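Side-chain contacts in phosphoglycolate phosphatase (Thermoplasma acidophilum, PDB 1L6R), which catalyses the magnesium-dependent dephosphorylation of 2-phosphoglycolate to glycolate and, less efficiently, releases phosphate from inorganic pyrophosphate: residues 6-11 with 219-224; 29-34 with 59-64; 67-72 with 139-144; 156-161 with 172-177; 191-196 with 200-205. The protein carries 1 engineered substitution. One frame throughout, in Å; residues are numbered along the deposited sequence.

Contact 1 of 5, residues 6-11 with 219-224; sequences RLAAID and QIFKHF. With CA (calcium ion), chain C.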
# COMPACT_ATOMS: atom_id res chain seq x y z
N ARG A 6 -20.61 3.85 -4.38
CA ARG A 6 -21.39 4.28 -3.23
C ARG A 6 -20.65 5.29 -2.36
O ARG A 6 -21.26 6.02 -1.59
CB ARG A 6 -21.77 3.07 -2.37
CG ARG A 6 -22.69 2.09 -3.08
CD ARG A 6 -22.82 0.79 -2.32
NE ARG A 6 -23.38 0.97 -0.98
CZ ARG A 6 -23.54 -0.02 -0.11
NH1 ARG A 6 -23.16 -1.25 -0.43
NH2 ARG A 6 -24.06 0.23 1.09
N LEU A 7 -19.33 5.34 -2.50
CA LEU A 7 -18.54 6.25 -1.70
C LEU A 7 -17.36 6.79 -2.49
O LEU A 7 -16.74 6.05 -3.26
CB LEU A 7 -18.04 5.52 -0.44
CG LEU A 7 -17.23 6.32 0.58
CD1 LEU A 7 -17.46 5.74 1.97
CD2 LEU A 7 -15.74 6.32 0.22
N ALA A 8 -17.07 8.07 -2.30
CA ALA A 8 -15.93 8.71 -2.95
C ALA A 8 -15.02 9.30 -1.88
O ALA A 8 -15.47 10.03 -1.00
CB ALA A 8 -16.39 9.81 -3.91
N ALA A 9 -13.73 8.97 -1.97
CA ALA A 9 -12.74 9.48 -1.03
C ALA A 9 -11.90 10.46 -1.84
O ALA A 9 -11.29 10.10 -2.85
CB ALA A 9 -11.88 8.34 -0.49
N ILE A 10 -11.87 11.71 -1.38
CA ILE A 10 -11.20 12.78 -2.11
C ILE A 10 -10.07 13.48 -1.37
O ILE A 10 -10.22 13.85 -0.20
CB ILE A 10 -12.24 13.85 -2.51
CG1 ILE A 10 -13.45 13.20 -3.18
CG2 ILE A 10 -11.60 14.89 -3.42
CD1 ILE A 10 -14.58 14.17 -3.48
N ASP A 11 -8.96 13.68 -2.08
CA ASP A 11 -7.77 14.38 -1.59
C ASP A 11 -8.14 15.87 -1.59
O ASP A 11 -8.30 16.49 -2.65
CB ASP A 11 -6.62 14.08 -2.55
CG ASP A 11 -5.42 14.96 -2.34
OD1 ASP A 11 -5.31 15.66 -1.31
OD2 ASP A 11 -4.58 14.94 -3.26
N GLN A 219 -17.08 16.92 -13.46
CA GLN A 219 -16.99 16.06 -14.63
C GLN A 219 -16.83 14.59 -14.26
O GLN A 219 -17.38 13.71 -14.91
CB GLN A 219 -15.85 16.48 -15.55
CG GLN A 219 -15.89 15.72 -16.88
CD GLN A 219 -14.70 15.99 -17.76
OE1 GLN A 219 -13.56 15.95 -17.31
NE2 GLN A 219 -14.95 16.23 -19.05
N ILE A 220 -16.05 14.33 -13.21
CA ILE A 220 -15.85 12.96 -12.74
C ILE A 220 -17.17 12.37 -12.26
O ILE A 220 -17.52 11.26 -12.64
CB ILE A 220 -14.80 12.92 -11.59
CG1 ILE A 220 -13.41 13.19 -12.15
CG2 ILE A 220 -14.85 11.58 -10.87
CD1 ILE A 220 -12.37 13.47 -11.06
N PHE A 221 -17.89 13.12 -11.43
CA PHE A 221 -19.17 12.63 -10.92
C PHE A 221 -20.15 12.37 -12.06
O PHE A 221 -20.85 11.36 -12.06
CB PHE A 221 -19.77 13.63 -9.91
CG PHE A 221 -19.08 13.65 -8.56
CD1 PHE A 221 -18.18 12.64 -8.19
CD2 PHE A 221 -19.37 14.66 -7.65
CE1 PHE A 221 -17.58 12.64 -6.92
CE2 PHE A 221 -18.77 14.67 -6.37
CZ PHE A 221 -17.88 13.66 -6.01
N LYS A 222 -20.20 13.28 -13.03
CA LYS A 222 -21.10 13.11 -14.17
C LYS A 222 -20.72 11.85 -14.94
O LYS A 222 -21.58 11.07 -15.34
CB LYS A 222 -21.03 14.31 -15.11
CG LYS A 222 -21.67 15.56 -14.56
CD LYS A 222 -21.53 16.72 -15.53
CE LYS A 222 -22.19 17.98 -14.99
NZ LYS A 222 -21.63 18.36 -13.67
N HIS A 223 -19.42 11.66 -15.16
CA HIS A 223 -18.96 10.49 -15.88
C HIS A 223 -19.45 9.19 -15.24
O HIS A 223 -19.86 8.26 -15.95
CB HIS A 223 -17.43 10.48 -15.96
CG HIS A 223 -16.88 9.28 -16.66
ND1 HIS A 223 -16.40 8.17 -15.99
CD2 HIS A 223 -16.74 9.01 -17.98
CE1 HIS A 223 -16.00 7.27 -16.87
NE2 HIS A 223 -16.20 7.75 -18.09
N PHE A 224 -19.41 9.12 -13.92
CA PHE A 224 -19.84 7.93 -13.20
C PHE A 224 -21.33 7.95 -12.84
O PHE A 224 -21.79 7.16 -12.02
CB PHE A 224 -18.98 7.74 -11.95
CG PHE A 224 -17.56 7.33 -12.26
CD1 PHE A 224 -17.29 6.07 -12.79
CD2 PHE A 224 -16.50 8.20 -12.03
CE1 PHE A 224 -15.98 5.68 -13.09
CE2 PHE A 224 -15.20 7.83 -12.32
CZ PHE A 224 -14.93 6.57 -12.85
CA CA C . -2.26 14.50 -3.60
O HOH W 1 -2.53 14.98 -0.99
O HOH W 2 -0.98 16.60 -3.17

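Contact 2 of 5, residues 29-34 with 59-64; sequences ESIRSA and LGINGP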
# COMPACT_ATOMS: atom_id res chain seq x y z
N GLU A 29 -20.26 22.57 -4.82
CA GLU A 29 -21.61 22.31 -5.31
C GLU A 29 -21.71 20.92 -5.95
O GLU A 29 -22.75 20.27 -5.83
CB GLU A 29 -22.06 23.38 -6.30
CG GLU A 29 -22.19 24.80 -5.69
CD GLU A 29 -23.22 24.91 -4.55
OE1 GLU A 29 -23.99 23.95 -4.29
OE2 GLU A 29 -23.27 25.98 -3.90
N SER A 30 -20.64 20.45 -6.60
CA SER A 30 -20.66 19.12 -7.19
C SER A 30 -20.80 18.08 -6.08
O SER A 30 -21.55 17.11 -6.20
CB SER A 30 -19.38 18.86 -7.99
OG SER A 30 -19.28 19.73 -9.09
N ILE A 31 -20.06 18.28 -5.00
CA ILE A 31 -20.13 17.36 -3.88
C ILE A 31 -21.54 17.35 -3.28
O ILE A 31 -22.11 16.28 -3.05
CB ILE A 31 -19.10 17.73 -2.80
CG1 ILE A 31 -17.69 17.34 -3.27
CG2 ILE A 31 -19.43 17.05 -1.46
CD1 ILE A 31 -16.58 17.91 -2.42
N ARG A 32 -22.11 18.52 -3.04
CA ARG A 32 -23.45 18.57 -2.47
C ARG A 32 -24.48 17.95 -3.40
O ARG A 32 -25.39 17.26 -2.93
CB ARG A 32 -23.84 20.01 -2.13
CG ARG A 32 -23.01 20.60 -1.00
CD ARG A 32 -23.33 22.06 -0.78
NE ARG A 32 -22.50 22.63 0.28
CZ ARG A 32 -22.42 23.93 0.55
NH1 ARG A 32 -23.12 24.81 -0.18
NH2 ARG A 32 -21.63 24.36 1.53
N SER A 33 -24.34 18.17 -4.70
CA SER A 33 -25.27 17.59 -5.67
C SER A 33 -25.18 16.07 -5.63
O SER A 33 -26.20 15.38 -5.54
CB SER A 33 -24.96 18.09 -7.08
OG SER A 33 -25.27 19.47 -7.22
N ALA A 34 -23.97 15.53 -5.67
CA ALA A 34 -23.79 14.08 -5.65
C ALA A 34 -24.31 13.47 -4.34
O ALA A 34 -24.92 12.41 -4.35
CB ALA A 34 -22.33 13.72 -5.86
N LEU A 59 -18.70 22.61 4.49
CA LEU A 59 -18.93 22.21 3.11
C LEU A 59 -20.14 21.29 3.04
O LEU A 59 -20.85 21.26 2.03
CB LEU A 59 -17.70 21.49 2.52
CG LEU A 59 -16.37 22.25 2.55
CD1 LEU A 59 -15.39 21.55 1.62
CD2 LEU A 59 -16.55 23.70 2.12
N GLY A 60 -20.39 20.55 4.12
CA GLY A 60 -21.52 19.64 4.14
C GLY A 60 -21.15 18.24 3.67
O GLY A 60 -21.77 17.70 2.76
N ILE A 61 -20.12 17.67 4.29
CA ILE A 61 -19.64 16.35 3.93
C ILE A 61 -20.38 15.31 4.78
O ILE A 61 -20.40 15.41 6.01
CB ILE A 61 -18.13 16.26 4.20
CG1 ILE A 61 -17.40 17.37 3.42
CG2 ILE A 61 -17.60 14.87 3.83
CD1 ILE A 61 -17.62 17.34 1.90
N ASN A 62 -20.97 14.31 4.13
CA ASN A 62 -21.76 13.32 4.87
C ASN A 62 -21.04 12.08 5.37
O ASN A 62 -21.63 11.26 6.08
CB ASN A 62 -23.01 12.92 4.05
CG ASN A 62 -22.69 12.26 2.73
OD1 ASN A 62 -23.57 12.06 1.89
ND2 ASN A 62 -21.43 11.91 2.53
N GLY A 63 -19.76 11.93 5.04
CA GLY A 63 -19.02 10.78 5.53
C GLY A 63 -17.93 11.21 6.48
O GLY A 63 -17.80 12.39 6.80
N PRO A 64 -17.12 10.26 6.97
CA PRO A 64 -16.04 10.61 7.90
C PRO A 64 -14.99 11.42 7.15
O PRO A 64 -14.91 11.37 5.92
CB PRO A 64 -15.47 9.24 8.31
CG PRO A 64 -16.61 8.28 8.04
CD PRO A 64 -17.19 8.81 6.76

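Contact 3 of 5, residues 67-72 with 139-144; sequences GENGGI and FYSGYS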
# COMPACT_ATOMS: atom_id res chain seq x y z
N GLY A 67 -7.68 13.56 8.79
CA GLY A 67 -6.62 14.54 8.80
C GLY A 67 -5.31 13.76 8.91
O GLY A 67 -5.32 12.52 8.95
N GLU A 68 -4.19 14.47 8.93
CA GLU A 68 -2.88 13.86 9.07
C GLU A 68 -2.67 12.65 8.17
O GLU A 68 -2.15 11.61 8.58
CB GLU A 68 -2.63 13.50 10.54
CG GLU A 68 -2.73 14.73 11.44
CD GLU A 68 -2.34 14.46 12.88
OE1 GLU A 68 -1.22 13.98 13.11
OE2 GLU A 68 -3.15 14.76 13.79
N ASN A 69 -3.10 12.80 6.91
CA ASN A 69 -2.92 11.79 5.87
C ASN A 69 -3.54 10.43 6.13
O ASN A 69 -3.12 9.42 5.55
CB ASN A 69 -1.42 11.65 5.56
CG ASN A 69 -0.83 12.95 5.06
OD1 ASN A 69 -1.20 13.42 3.99
ND2 ASN A 69 0.06 13.55 5.84
N GLY A 70 -4.55 10.41 7.00
CA GLY A 70 -5.25 9.18 7.33
C GLY A 70 -5.05 8.71 8.76
O GLY A 70 -5.71 7.77 9.19
N GLY A 71 -4.18 9.38 9.51
CA GLY A 71 -3.91 8.96 10.88
C GLY A 71 -4.93 9.33 11.93
O GLY A 71 -4.90 8.78 13.03
N ILE A 72 -5.83 10.25 11.61
CA ILE A 72 -6.85 10.68 12.57
C ILE A 72 -8.14 10.92 11.80
O ILE A 72 -8.11 11.39 10.66
CB ILE A 72 -6.36 11.93 13.35
CG1 ILE A 72 -7.35 12.31 14.45
CG2 ILE A 72 -6.10 13.09 12.40
CD1 ILE A 72 -6.74 13.20 15.52
N PHE A 139 7.05 13.25 3.23
CA PHE A 139 6.59 13.70 1.91
C PHE A 139 5.87 15.01 2.12
O PHE A 139 5.55 15.39 3.25
CB PHE A 139 5.65 12.69 1.24
CG PHE A 139 4.45 12.33 2.06
CD1 PHE A 139 4.50 11.25 2.93
CD2 PHE A 139 3.28 13.09 1.99
CE1 PHE A 139 3.41 10.91 3.72
CE2 PHE A 139 2.17 12.76 2.79
CZ PHE A 139 2.24 11.67 3.65
N TYR A 140 5.63 15.71 1.02
CA TYR A 140 4.95 16.99 1.06
C TYR A 140 3.50 16.88 0.61
O TYR A 140 3.19 16.12 -0.31
CB TYR A 140 5.69 18.00 0.17
CG TYR A 140 5.19 19.42 0.29
CD1 TYR A 140 4.09 19.86 -0.44
CD2 TYR A 140 5.78 20.30 1.20
CE1 TYR A 140 3.59 21.15 -0.27
CE2 TYR A 140 5.29 21.58 1.38
CZ TYR A 140 4.20 21.99 0.64
OH TYR A 140 3.70 23.26 0.82
N SER A 141 2.62 17.61 1.28
CA SER A 141 1.22 17.65 0.88
C SER A 141 0.58 18.91 1.45
O SER A 141 0.74 19.22 2.62
CB SER A 141 0.44 16.44 1.38
OG SER A 141 -0.86 16.45 0.80
N GLY A 142 -0.13 19.64 0.60
CA GLY A 142 -0.81 20.82 1.07
C GLY A 142 0.08 21.97 1.47
O GLY A 142 0.73 22.59 0.62
N TYR A 143 0.14 22.23 2.77
CA TYR A 143 0.92 23.34 3.32
C TYR A 143 2.30 23.00 3.84
O TYR A 143 3.07 23.91 4.12
CB TYR A 143 0.17 23.98 4.48
CG TYR A 143 -0.99 24.83 4.05
CD1 TYR A 143 -2.21 24.25 3.72
CD2 TYR A 143 -0.83 26.19 3.86
CE1 TYR A 143 -3.25 25.02 3.20
CE2 TYR A 143 -1.85 26.97 3.34
CZ TYR A 143 -3.05 26.38 3.01
OH TYR A 143 -4.06 27.15 2.49
N SER A 144 2.62 21.73 3.96
CA SER A 144 3.90 21.39 4.57
C SER A 144 4.35 19.99 4.28
O SER A 144 3.68 19.22 3.58
CB SER A 144 3.74 21.49 6.10
OG SER A 144 2.95 20.39 6.59

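Contact 4 of 5, residues 156-161 with 172-177; sequences FAVNKL and ILVIGD. With CA (calcium ion), chain D; CA (calcium ion), chain C.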
# COMPACT_ATOMS: atom_id res chain seq x y z
N PHE A 156 -4.55 3.32 4.16
CA PHE A 156 -5.06 2.96 5.47
C PHE A 156 -6.47 3.56 5.63
O PHE A 156 -7.40 2.89 6.07
CB PHE A 156 -4.13 3.51 6.56
CG PHE A 156 -4.65 3.32 7.95
CD1 PHE A 156 -4.37 2.16 8.67
CD2 PHE A 156 -5.43 4.30 8.55
CE1 PHE A 156 -4.86 1.98 9.97
CE2 PHE A 156 -5.93 4.13 9.85
CZ PHE A 156 -5.65 2.97 10.56
N ALA A 157 -6.62 4.83 5.26
CA ALA A 157 -7.92 5.50 5.40
C ALA A 157 -9.01 4.89 4.52
O ALA A 157 -10.14 4.68 4.98
CB ALA A 157 -7.77 6.99 5.09
N VAL A 158 -8.69 4.61 3.26
CA VAL A 158 -9.68 4.04 2.35
C VAL A 158 -10.08 2.64 2.81
O VAL A 158 -11.26 2.28 2.75
CB VAL A 158 -9.15 4.03 0.89
CG1 VAL A 158 -10.09 3.24 -0.02
CG2 VAL A 158 -9.04 5.46 0.38
N ASN A 159 -9.12 1.85 3.28
CA ASN A 159 -9.48 0.53 3.77
C ASN A 159 -10.38 0.66 4.99
O ASN A 159 -11.29 -0.14 5.18
CB ASN A 159 -8.24 -0.28 4.12
CG ASN A 159 -7.63 -0.94 2.91
OD1 ASN A 159 -8.33 -1.53 2.10
ND2 ASN A 159 -6.31 -0.86 2.79
N LYS A 160 -10.14 1.68 5.81
CA LYS A 160 -10.96 1.89 7.00
C LYS A 160 -12.39 2.25 6.59
O LYS A 160 -13.35 1.77 7.18
CB LYS A 160 -10.35 3.00 7.86
CG LYS A 160 -11.14 3.31 9.11
CD LYS A 160 -10.25 3.95 10.16
CE LYS A 160 -9.22 2.95 10.67
NZ LYS A 160 -9.86 1.78 11.32
N LEU A 161 -12.54 3.09 5.57
CA LEU A 161 -13.87 3.45 5.08
C LEU A 161 -14.58 2.21 4.53
O LEU A 161 -15.78 2.02 4.75
CB LEU A 161 -13.76 4.53 3.99
CG LEU A 161 -13.35 5.92 4.47
CD1 LEU A 161 -12.94 6.77 3.29
CD2 LEU A 161 -14.51 6.58 5.21
N ILE A 172 -16.08 1.87 -4.34
CA ILE A 172 -15.38 3.05 -3.86
C ILE A 172 -14.65 3.75 -5.01
O ILE A 172 -14.00 3.11 -5.83
CB ILE A 172 -14.32 2.67 -2.78
CG1 ILE A 172 -15.03 2.06 -1.57
CG2 ILE A 172 -13.49 3.89 -2.40
CD1 ILE A 172 -14.08 1.44 -0.56
N LEU A 173 -14.78 5.07 -5.06
CA LEU A 173 -14.11 5.88 -6.06
C LEU A 173 -13.11 6.76 -5.31
O LEU A 173 -13.48 7.41 -4.32
CB LEU A 173 -15.11 6.78 -6.80
CG LEU A 173 -14.50 7.91 -7.64
CD1 LEU A 173 -13.71 7.33 -8.83
CD2 LEU A 173 -15.62 8.83 -8.14
N VAL A 174 -11.86 6.76 -5.74
CA VAL A 174 -10.88 7.64 -5.12
C VAL A 174 -10.48 8.72 -6.13
O VAL A 174 -10.40 8.46 -7.34
CB VAL A 174 -9.60 6.89 -4.63
CG1 VAL A 174 -9.99 5.85 -3.59
CG2 VAL A 174 -8.88 6.26 -5.81
N ILE A 175 -10.28 9.93 -5.64
CA ILE A 175 -9.87 11.06 -6.48
C ILE A 175 -8.61 11.64 -5.84
O ILE A 175 -8.61 12.01 -4.65
CB ILE A 175 -10.99 12.13 -6.56
CG1 ILE A 175 -12.27 11.49 -7.11
CG2 ILE A 175 -10.54 13.29 -7.43
CD1 ILE A 175 -13.45 12.43 -7.19
N GLY A 176 -7.54 11.68 -6.64
CA GLY A 176 -6.24 12.17 -6.19
C GLY A 176 -5.53 12.84 -7.34
O GLY A 176 -6.11 12.96 -8.43
N ASP A 177 -4.28 13.24 -7.14
CA ASP A 177 -3.57 13.95 -8.19
C ASP A 177 -2.07 13.71 -8.32
O ASP A 177 -1.49 14.08 -9.34
CB ASP A 177 -3.78 15.47 -8.00
CG ASP A 177 -3.05 16.02 -6.77
OD1 ASP A 177 -2.82 15.26 -5.83
OD2 ASP A 177 -2.70 17.21 -6.74
CA CA D . -3.43 19.38 -7.41
CA CA C . -2.26 14.50 -3.60
O HOH W 2 -0.98 16.60 -3.17
O HOH W 1 -2.53 14.98 -0.99
O HOH W 3 -1.62 20.08 -5.77
O HOH W 4 -4.52 21.08 -5.85
O HOH W 5 -4.82 18.88 -9.35

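Contact 5 of 5, residues 191-196 with 200-205; sequences KACPAN and NIKAVS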
# COMPACT_ATOMS: atom_id res chain seq x y z
N LYS A 191 -10.95 4.70 -9.91
CA LYS A 191 -10.07 5.85 -9.83
C LYS A 191 -10.30 6.94 -10.84
O LYS A 191 -10.56 6.66 -12.00
CB LYS A 191 -8.62 5.38 -9.99
CG LYS A 191 -8.16 4.32 -9.01
CD LYS A 191 -6.87 3.67 -9.50
CE LYS A 191 -7.09 2.22 -9.88
NZ LYS A 191 -7.21 1.37 -8.67
N ALA A 192 -10.16 8.19 -10.39
CA ALA A 192 -10.31 9.33 -11.28
C ALA A 192 -9.35 10.44 -10.87
O ALA A 192 -8.99 10.56 -9.69
CB ALA A 192 -11.74 9.83 -11.28
N CYS A 193 -8.94 11.25 -11.83
CA CYS A 193 -7.98 12.31 -11.55
C CYS A 193 -8.14 13.49 -12.49
O CYS A 193 -8.80 13.40 -13.52
CB CYS A 193 -6.56 11.74 -11.68
SG CYS A 193 -6.13 11.25 -13.37
N PRO A 194 -7.52 14.63 -12.14
CA PRO A 194 -7.58 15.85 -12.95
C PRO A 194 -6.62 15.85 -14.14
O PRO A 194 -5.74 14.99 -14.26
CB PRO A 194 -7.26 16.95 -11.94
CG PRO A 194 -6.30 16.27 -11.00
CD PRO A 194 -6.90 14.89 -10.82
N ALA A 195 -6.79 16.85 -15.00
CA ALA A 195 -5.95 16.98 -16.18
C ALA A 195 -4.49 17.25 -15.82
O ALA A 195 -3.60 16.95 -16.60
CB ALA A 195 -6.48 18.10 -17.08
N ASN A 196 -4.24 17.81 -14.64
CA ASN A 196 -2.86 18.08 -14.24
C ASN A 196 -2.32 17.04 -13.26
O ASN A 196 -1.34 17.27 -12.55
CB ASN A 196 -2.72 19.50 -13.68
CG ASN A 196 -3.34 19.66 -12.31
OD1 ASN A 196 -4.10 18.80 -11.86
ND2 ASN A 196 -3.02 20.76 -11.64
N ASN A 200 1.82 8.91 -13.77
CA ASN A 200 1.58 7.59 -13.20
C ASN A 200 0.17 7.46 -12.63
O ASN A 200 -0.43 6.38 -12.68
CB ASN A 200 2.63 7.26 -12.13
CG ASN A 200 3.94 6.79 -12.73
OD1 ASN A 200 4.13 6.81 -13.94
ND2 ASN A 200 4.86 6.38 -11.87
N ILE A 201 -0.37 8.55 -12.09
CA ILE A 201 -1.72 8.54 -11.56
C ILE A 201 -2.70 8.43 -12.73
O ILE A 201 -3.64 7.67 -12.68
CB ILE A 201 -2.00 9.80 -10.70
CG1 ILE A 201 -1.28 9.66 -9.34
CG2 ILE A 201 -3.50 9.98 -10.49
CD1 ILE A 201 -1.81 8.54 -8.44
N LYS A 202 -2.46 9.19 -13.80
CA LYS A 202 -3.34 9.10 -14.95
C LYS A 202 -3.35 7.69 -15.54
O LYS A 202 -4.39 7.16 -15.91
CB LYS A 202 -2.89 10.06 -16.06
CG LYS A 202 -3.13 11.53 -15.75
CD LYS A 202 -2.74 12.40 -16.94
CE LYS A 202 -3.06 13.86 -16.69
NZ LYS A 202 -2.72 14.69 -17.88
N ALA A 203 -2.17 7.08 -15.62
CA ALA A 203 -2.04 5.76 -16.22
C ALA A 203 -2.84 4.65 -15.55
O ALA A 203 -3.15 3.64 -16.18
CB ALA A 203 -0.56 5.38 -16.31
N VAL A 204 -3.18 4.82 -14.27
CA VAL A 204 -3.97 3.79 -13.59
C VAL A 204 -5.40 4.24 -13.33
O VAL A 204 -6.19 3.50 -12.73
CB VAL A 204 -3.33 3.37 -12.24
CG1 VAL A 204 -1.97 2.72 -12.50
CG2 VAL A 204 -3.19 4.58 -11.32
N SER A 205 -5.75 5.44 -13.79
CA SER A 205 -7.09 5.97 -13.56
C SER A 205 -8.12 5.44 -14.54
O SER A 205 -7.82 5.17 -15.70
CB SER A 205 -7.08 7.50 -13.64
OG SER A 205 -6.39 8.07 -12.54

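Contact 1 of 5, residues 6-11 with 219-224
A8 and I10, on the strand that carries the nucleophile of this HAD-superfamily phosphatase, meet F221 of the C-terminal helix 215-223 in a small buried apolar contact. The ring reaches across most of the gap, for the CA atoms of A8 and F221 stay 9.5 Å apart. F221 has CG anti to its carbonyl carbon (chi1 -74°), which brings the far end of the ring to the strand. There CE1 lies 4.3 Å from A8 CB and CZ lies 4.2 Å from I10 CD1, both methyls approaching the ring obliquely. I10 comes from the opposite direction, its CG1 and CD1 drawn out straight (chi2 174°), so the terminal methyl does the touching. No hydrogen bond joins the two segments, and the contact rests on apolar packing alone. At the end of the same strand the chemistry changes: D11, the nucleophile, binds a calcium ion through OD2 at 2.4 Å, and its OD1 accepts from G14 N at the start of helix 12-15. D177, N180, D181 and two waters complete the calcium site. Strand 7-11 runs parallel between strands 40-44 and 172-175; I10 also touches V41 and I175, while F221 packs on A34 of helix 25-36 and on M227, and the neighbouring I220 of its helix leans on L173 and I175.

Contact 2 of 5, residues 29-34 with 59-64
R32 of helix 25-36 and the backbone of L59, in the last turn of helix 49-60, supply the polar half of this contact. R32 NE donates to L59 O at 2.8 Å in a nearly straight bond (166°), and the oxygen lies in the guanidinium plane. From the same edge NH2 adds a weak bond to L59 O at 3.2 Å and another weak one to F58 O. An extended chain from CG to NE carries the group this far. On its other side NH1 makes a long ion pair with E29 OE2, 3.9 Å away, one helical turn back. The apolar half is a single close pair: I31 CG2 meets I61 CD1 at 3.8 Å, the two side chains crossing at a slant. I61 bends at chi2 (-58°), and its side chain also rests on L43 of strand 40-44. Between the halves G60 adopts a positive phi (91°), where a CB would press on the carbonyl oxygen of L59. By holding backbone carbonyls near the end of helix 49-60, R32 ties together two successive helices of the Rossmann-like HAD core, which lead into the parallel strands 40-44 and 65-67.

Contact 3 of 5, residues 67-72 with 139-144
N69 and F139 meet beside the active-site cleft, where the loop after strand 65-67 of the HAD core faces the three-stranded antiparallel sheet of the cap. They approach from opposite directions, amide against the far end of the ring, with the two planes 67° apart. N69 CG lies 3.6 Å from F139 CZ. The branches divide: OD1 sits at the ring edge, in its plane, 3.6 Å from CE2, whereas ND2 comes obliquely to within 3.6 Å of CZ. F139 points its ring this way with CG lodged between the backbone N and the carbonyl carbon (chi1 56°). S141 adds a looser touch, its CB 4.3 Å from N69 OD1. No hydrogen bond crosses between the segments, but ND2 is bonded elsewhere in the protein, so the buried amide is held as well as packed. With an alanine here, the end of the F139 ring would probably lose its flat neighbour and the partner of ND2 its donor. G46, a magnesium ligand, and K154, probably a substrate ligand, both lie near N69. The loop closes on itself in a classic beta bulge, G71 and I72 facing G67, while S141 to S144 form the type II' turn of the hairpin between strands 136-141 and 144-149. H146 and M148 of strand 144-149 also pack on N69, and E68 is fixed by S114 OG and the backbone N atoms of E112 and A113.

Contact 4 of 5, residues 156-161 with 172-177
V158 alone carries the helix side of this contact, setting one methyl against each of two strand residues, I172 and V174, while the same strand leads toward an aspartate that bridges two metal ions. The pair belongs to the alpha/beta core of the HAD fold: helix 154-164 lies against the sheet and is followed in the chain by the strand it packs on, 172-175. With CG1 of V158 anti to the backbone N (chi1 171°), that methyl is turned to I172 CG2 at 4.2 Å, and CG2 to V174 CG1 at 4.1 Å. The V158 and V174 side chains cross at about a right angle. No polar atom joins the segments, and V158 and V174 touch at a backbone separation of 8.4 Å between their CA atoms. M184 of helix 182-185 packs on both valines, and L187 on V158. The outer face of the helix looks to the dimer partner, with F156 on P188 and N159 on Y169 of the second subunit. K154, by similarity a substrate ligand, stands at the start of the helix, close to V158. After the strand, the loop through G176 leads to the active site, where D11, N180 and D181 share one calcium with D177, and the carbonyl of G14 shares the other. The carboxylate of D177 divides evenly between them: OD1 binds the first ion at 2.4 Å, and OD2 the second at 2.4 Å.

Contact 5 of 5, residues 191-196 with 200-205
C193 and I201 lie at the heart of a strand-on-helix contact inside a beta-alpha-beta unit, strand 190-193, helix 199-204 and strand 207-208, at one end of the core sheet. The axes of strand 191-193 and helix 200-204 come within 8.0 Å and run at 137° to each other. C193 CB rests on I201 CG2 at 3.7 Å. Its sulfur stands between the backbone N and the carbonyl carbon (chi1 66°), which sends SG to K202 CG at 3.8 Å and to S205 OG at 3.3 Å. K202 then runs out straight alongside the loop, and its NZ donates to A195 O at 2.7 Å, tilted 35° out of the carbonyl plane. A leucine in its place would offer no ammonium, and A195 O would probably lose this donor, leaving the loop after the strand less firmly tied to the helix. At the other end K191 folds its aliphatic chain over V204, with CE 3.3 Å from V204 O, while its NZ bonds the carbonyls of F185 and V189. S205 OG donates to I201 O at 2.8 Å, and V204 N reaches that oxygen from the opposite face. The short helix is thus held to the strand mainly by packing round C193, with the K202 bond added at one margin; K191 spends its ammonium elsewhere and lends only its aliphatic chain.

How the contacts relate
Contacts 1, 4 and 5 share the core sheet: strands 7-11, 172-175 and 190-193 stand side by side, and contacts 1 and 4 meet at the calcium ion bound by both aspartates. Contacts 1, 3 and 4 are buried. Contacts 1 and 4 are purely apolar across their segments; a metal-binding aspartate ends strand 7-11 and another follows strand 172-175. Contacts 2 and 5 are only partly buried and add arginine or lysine bonds to backbone carbonyls. Contact 2 backs onto contact 1 through helix 25-36 and reaches contact 4 through P64 and L161. Contact 3, closest to the centre of the chain, differs by pairing core with cap through an amide and a ring; G70 joins it to the helix of contact 4.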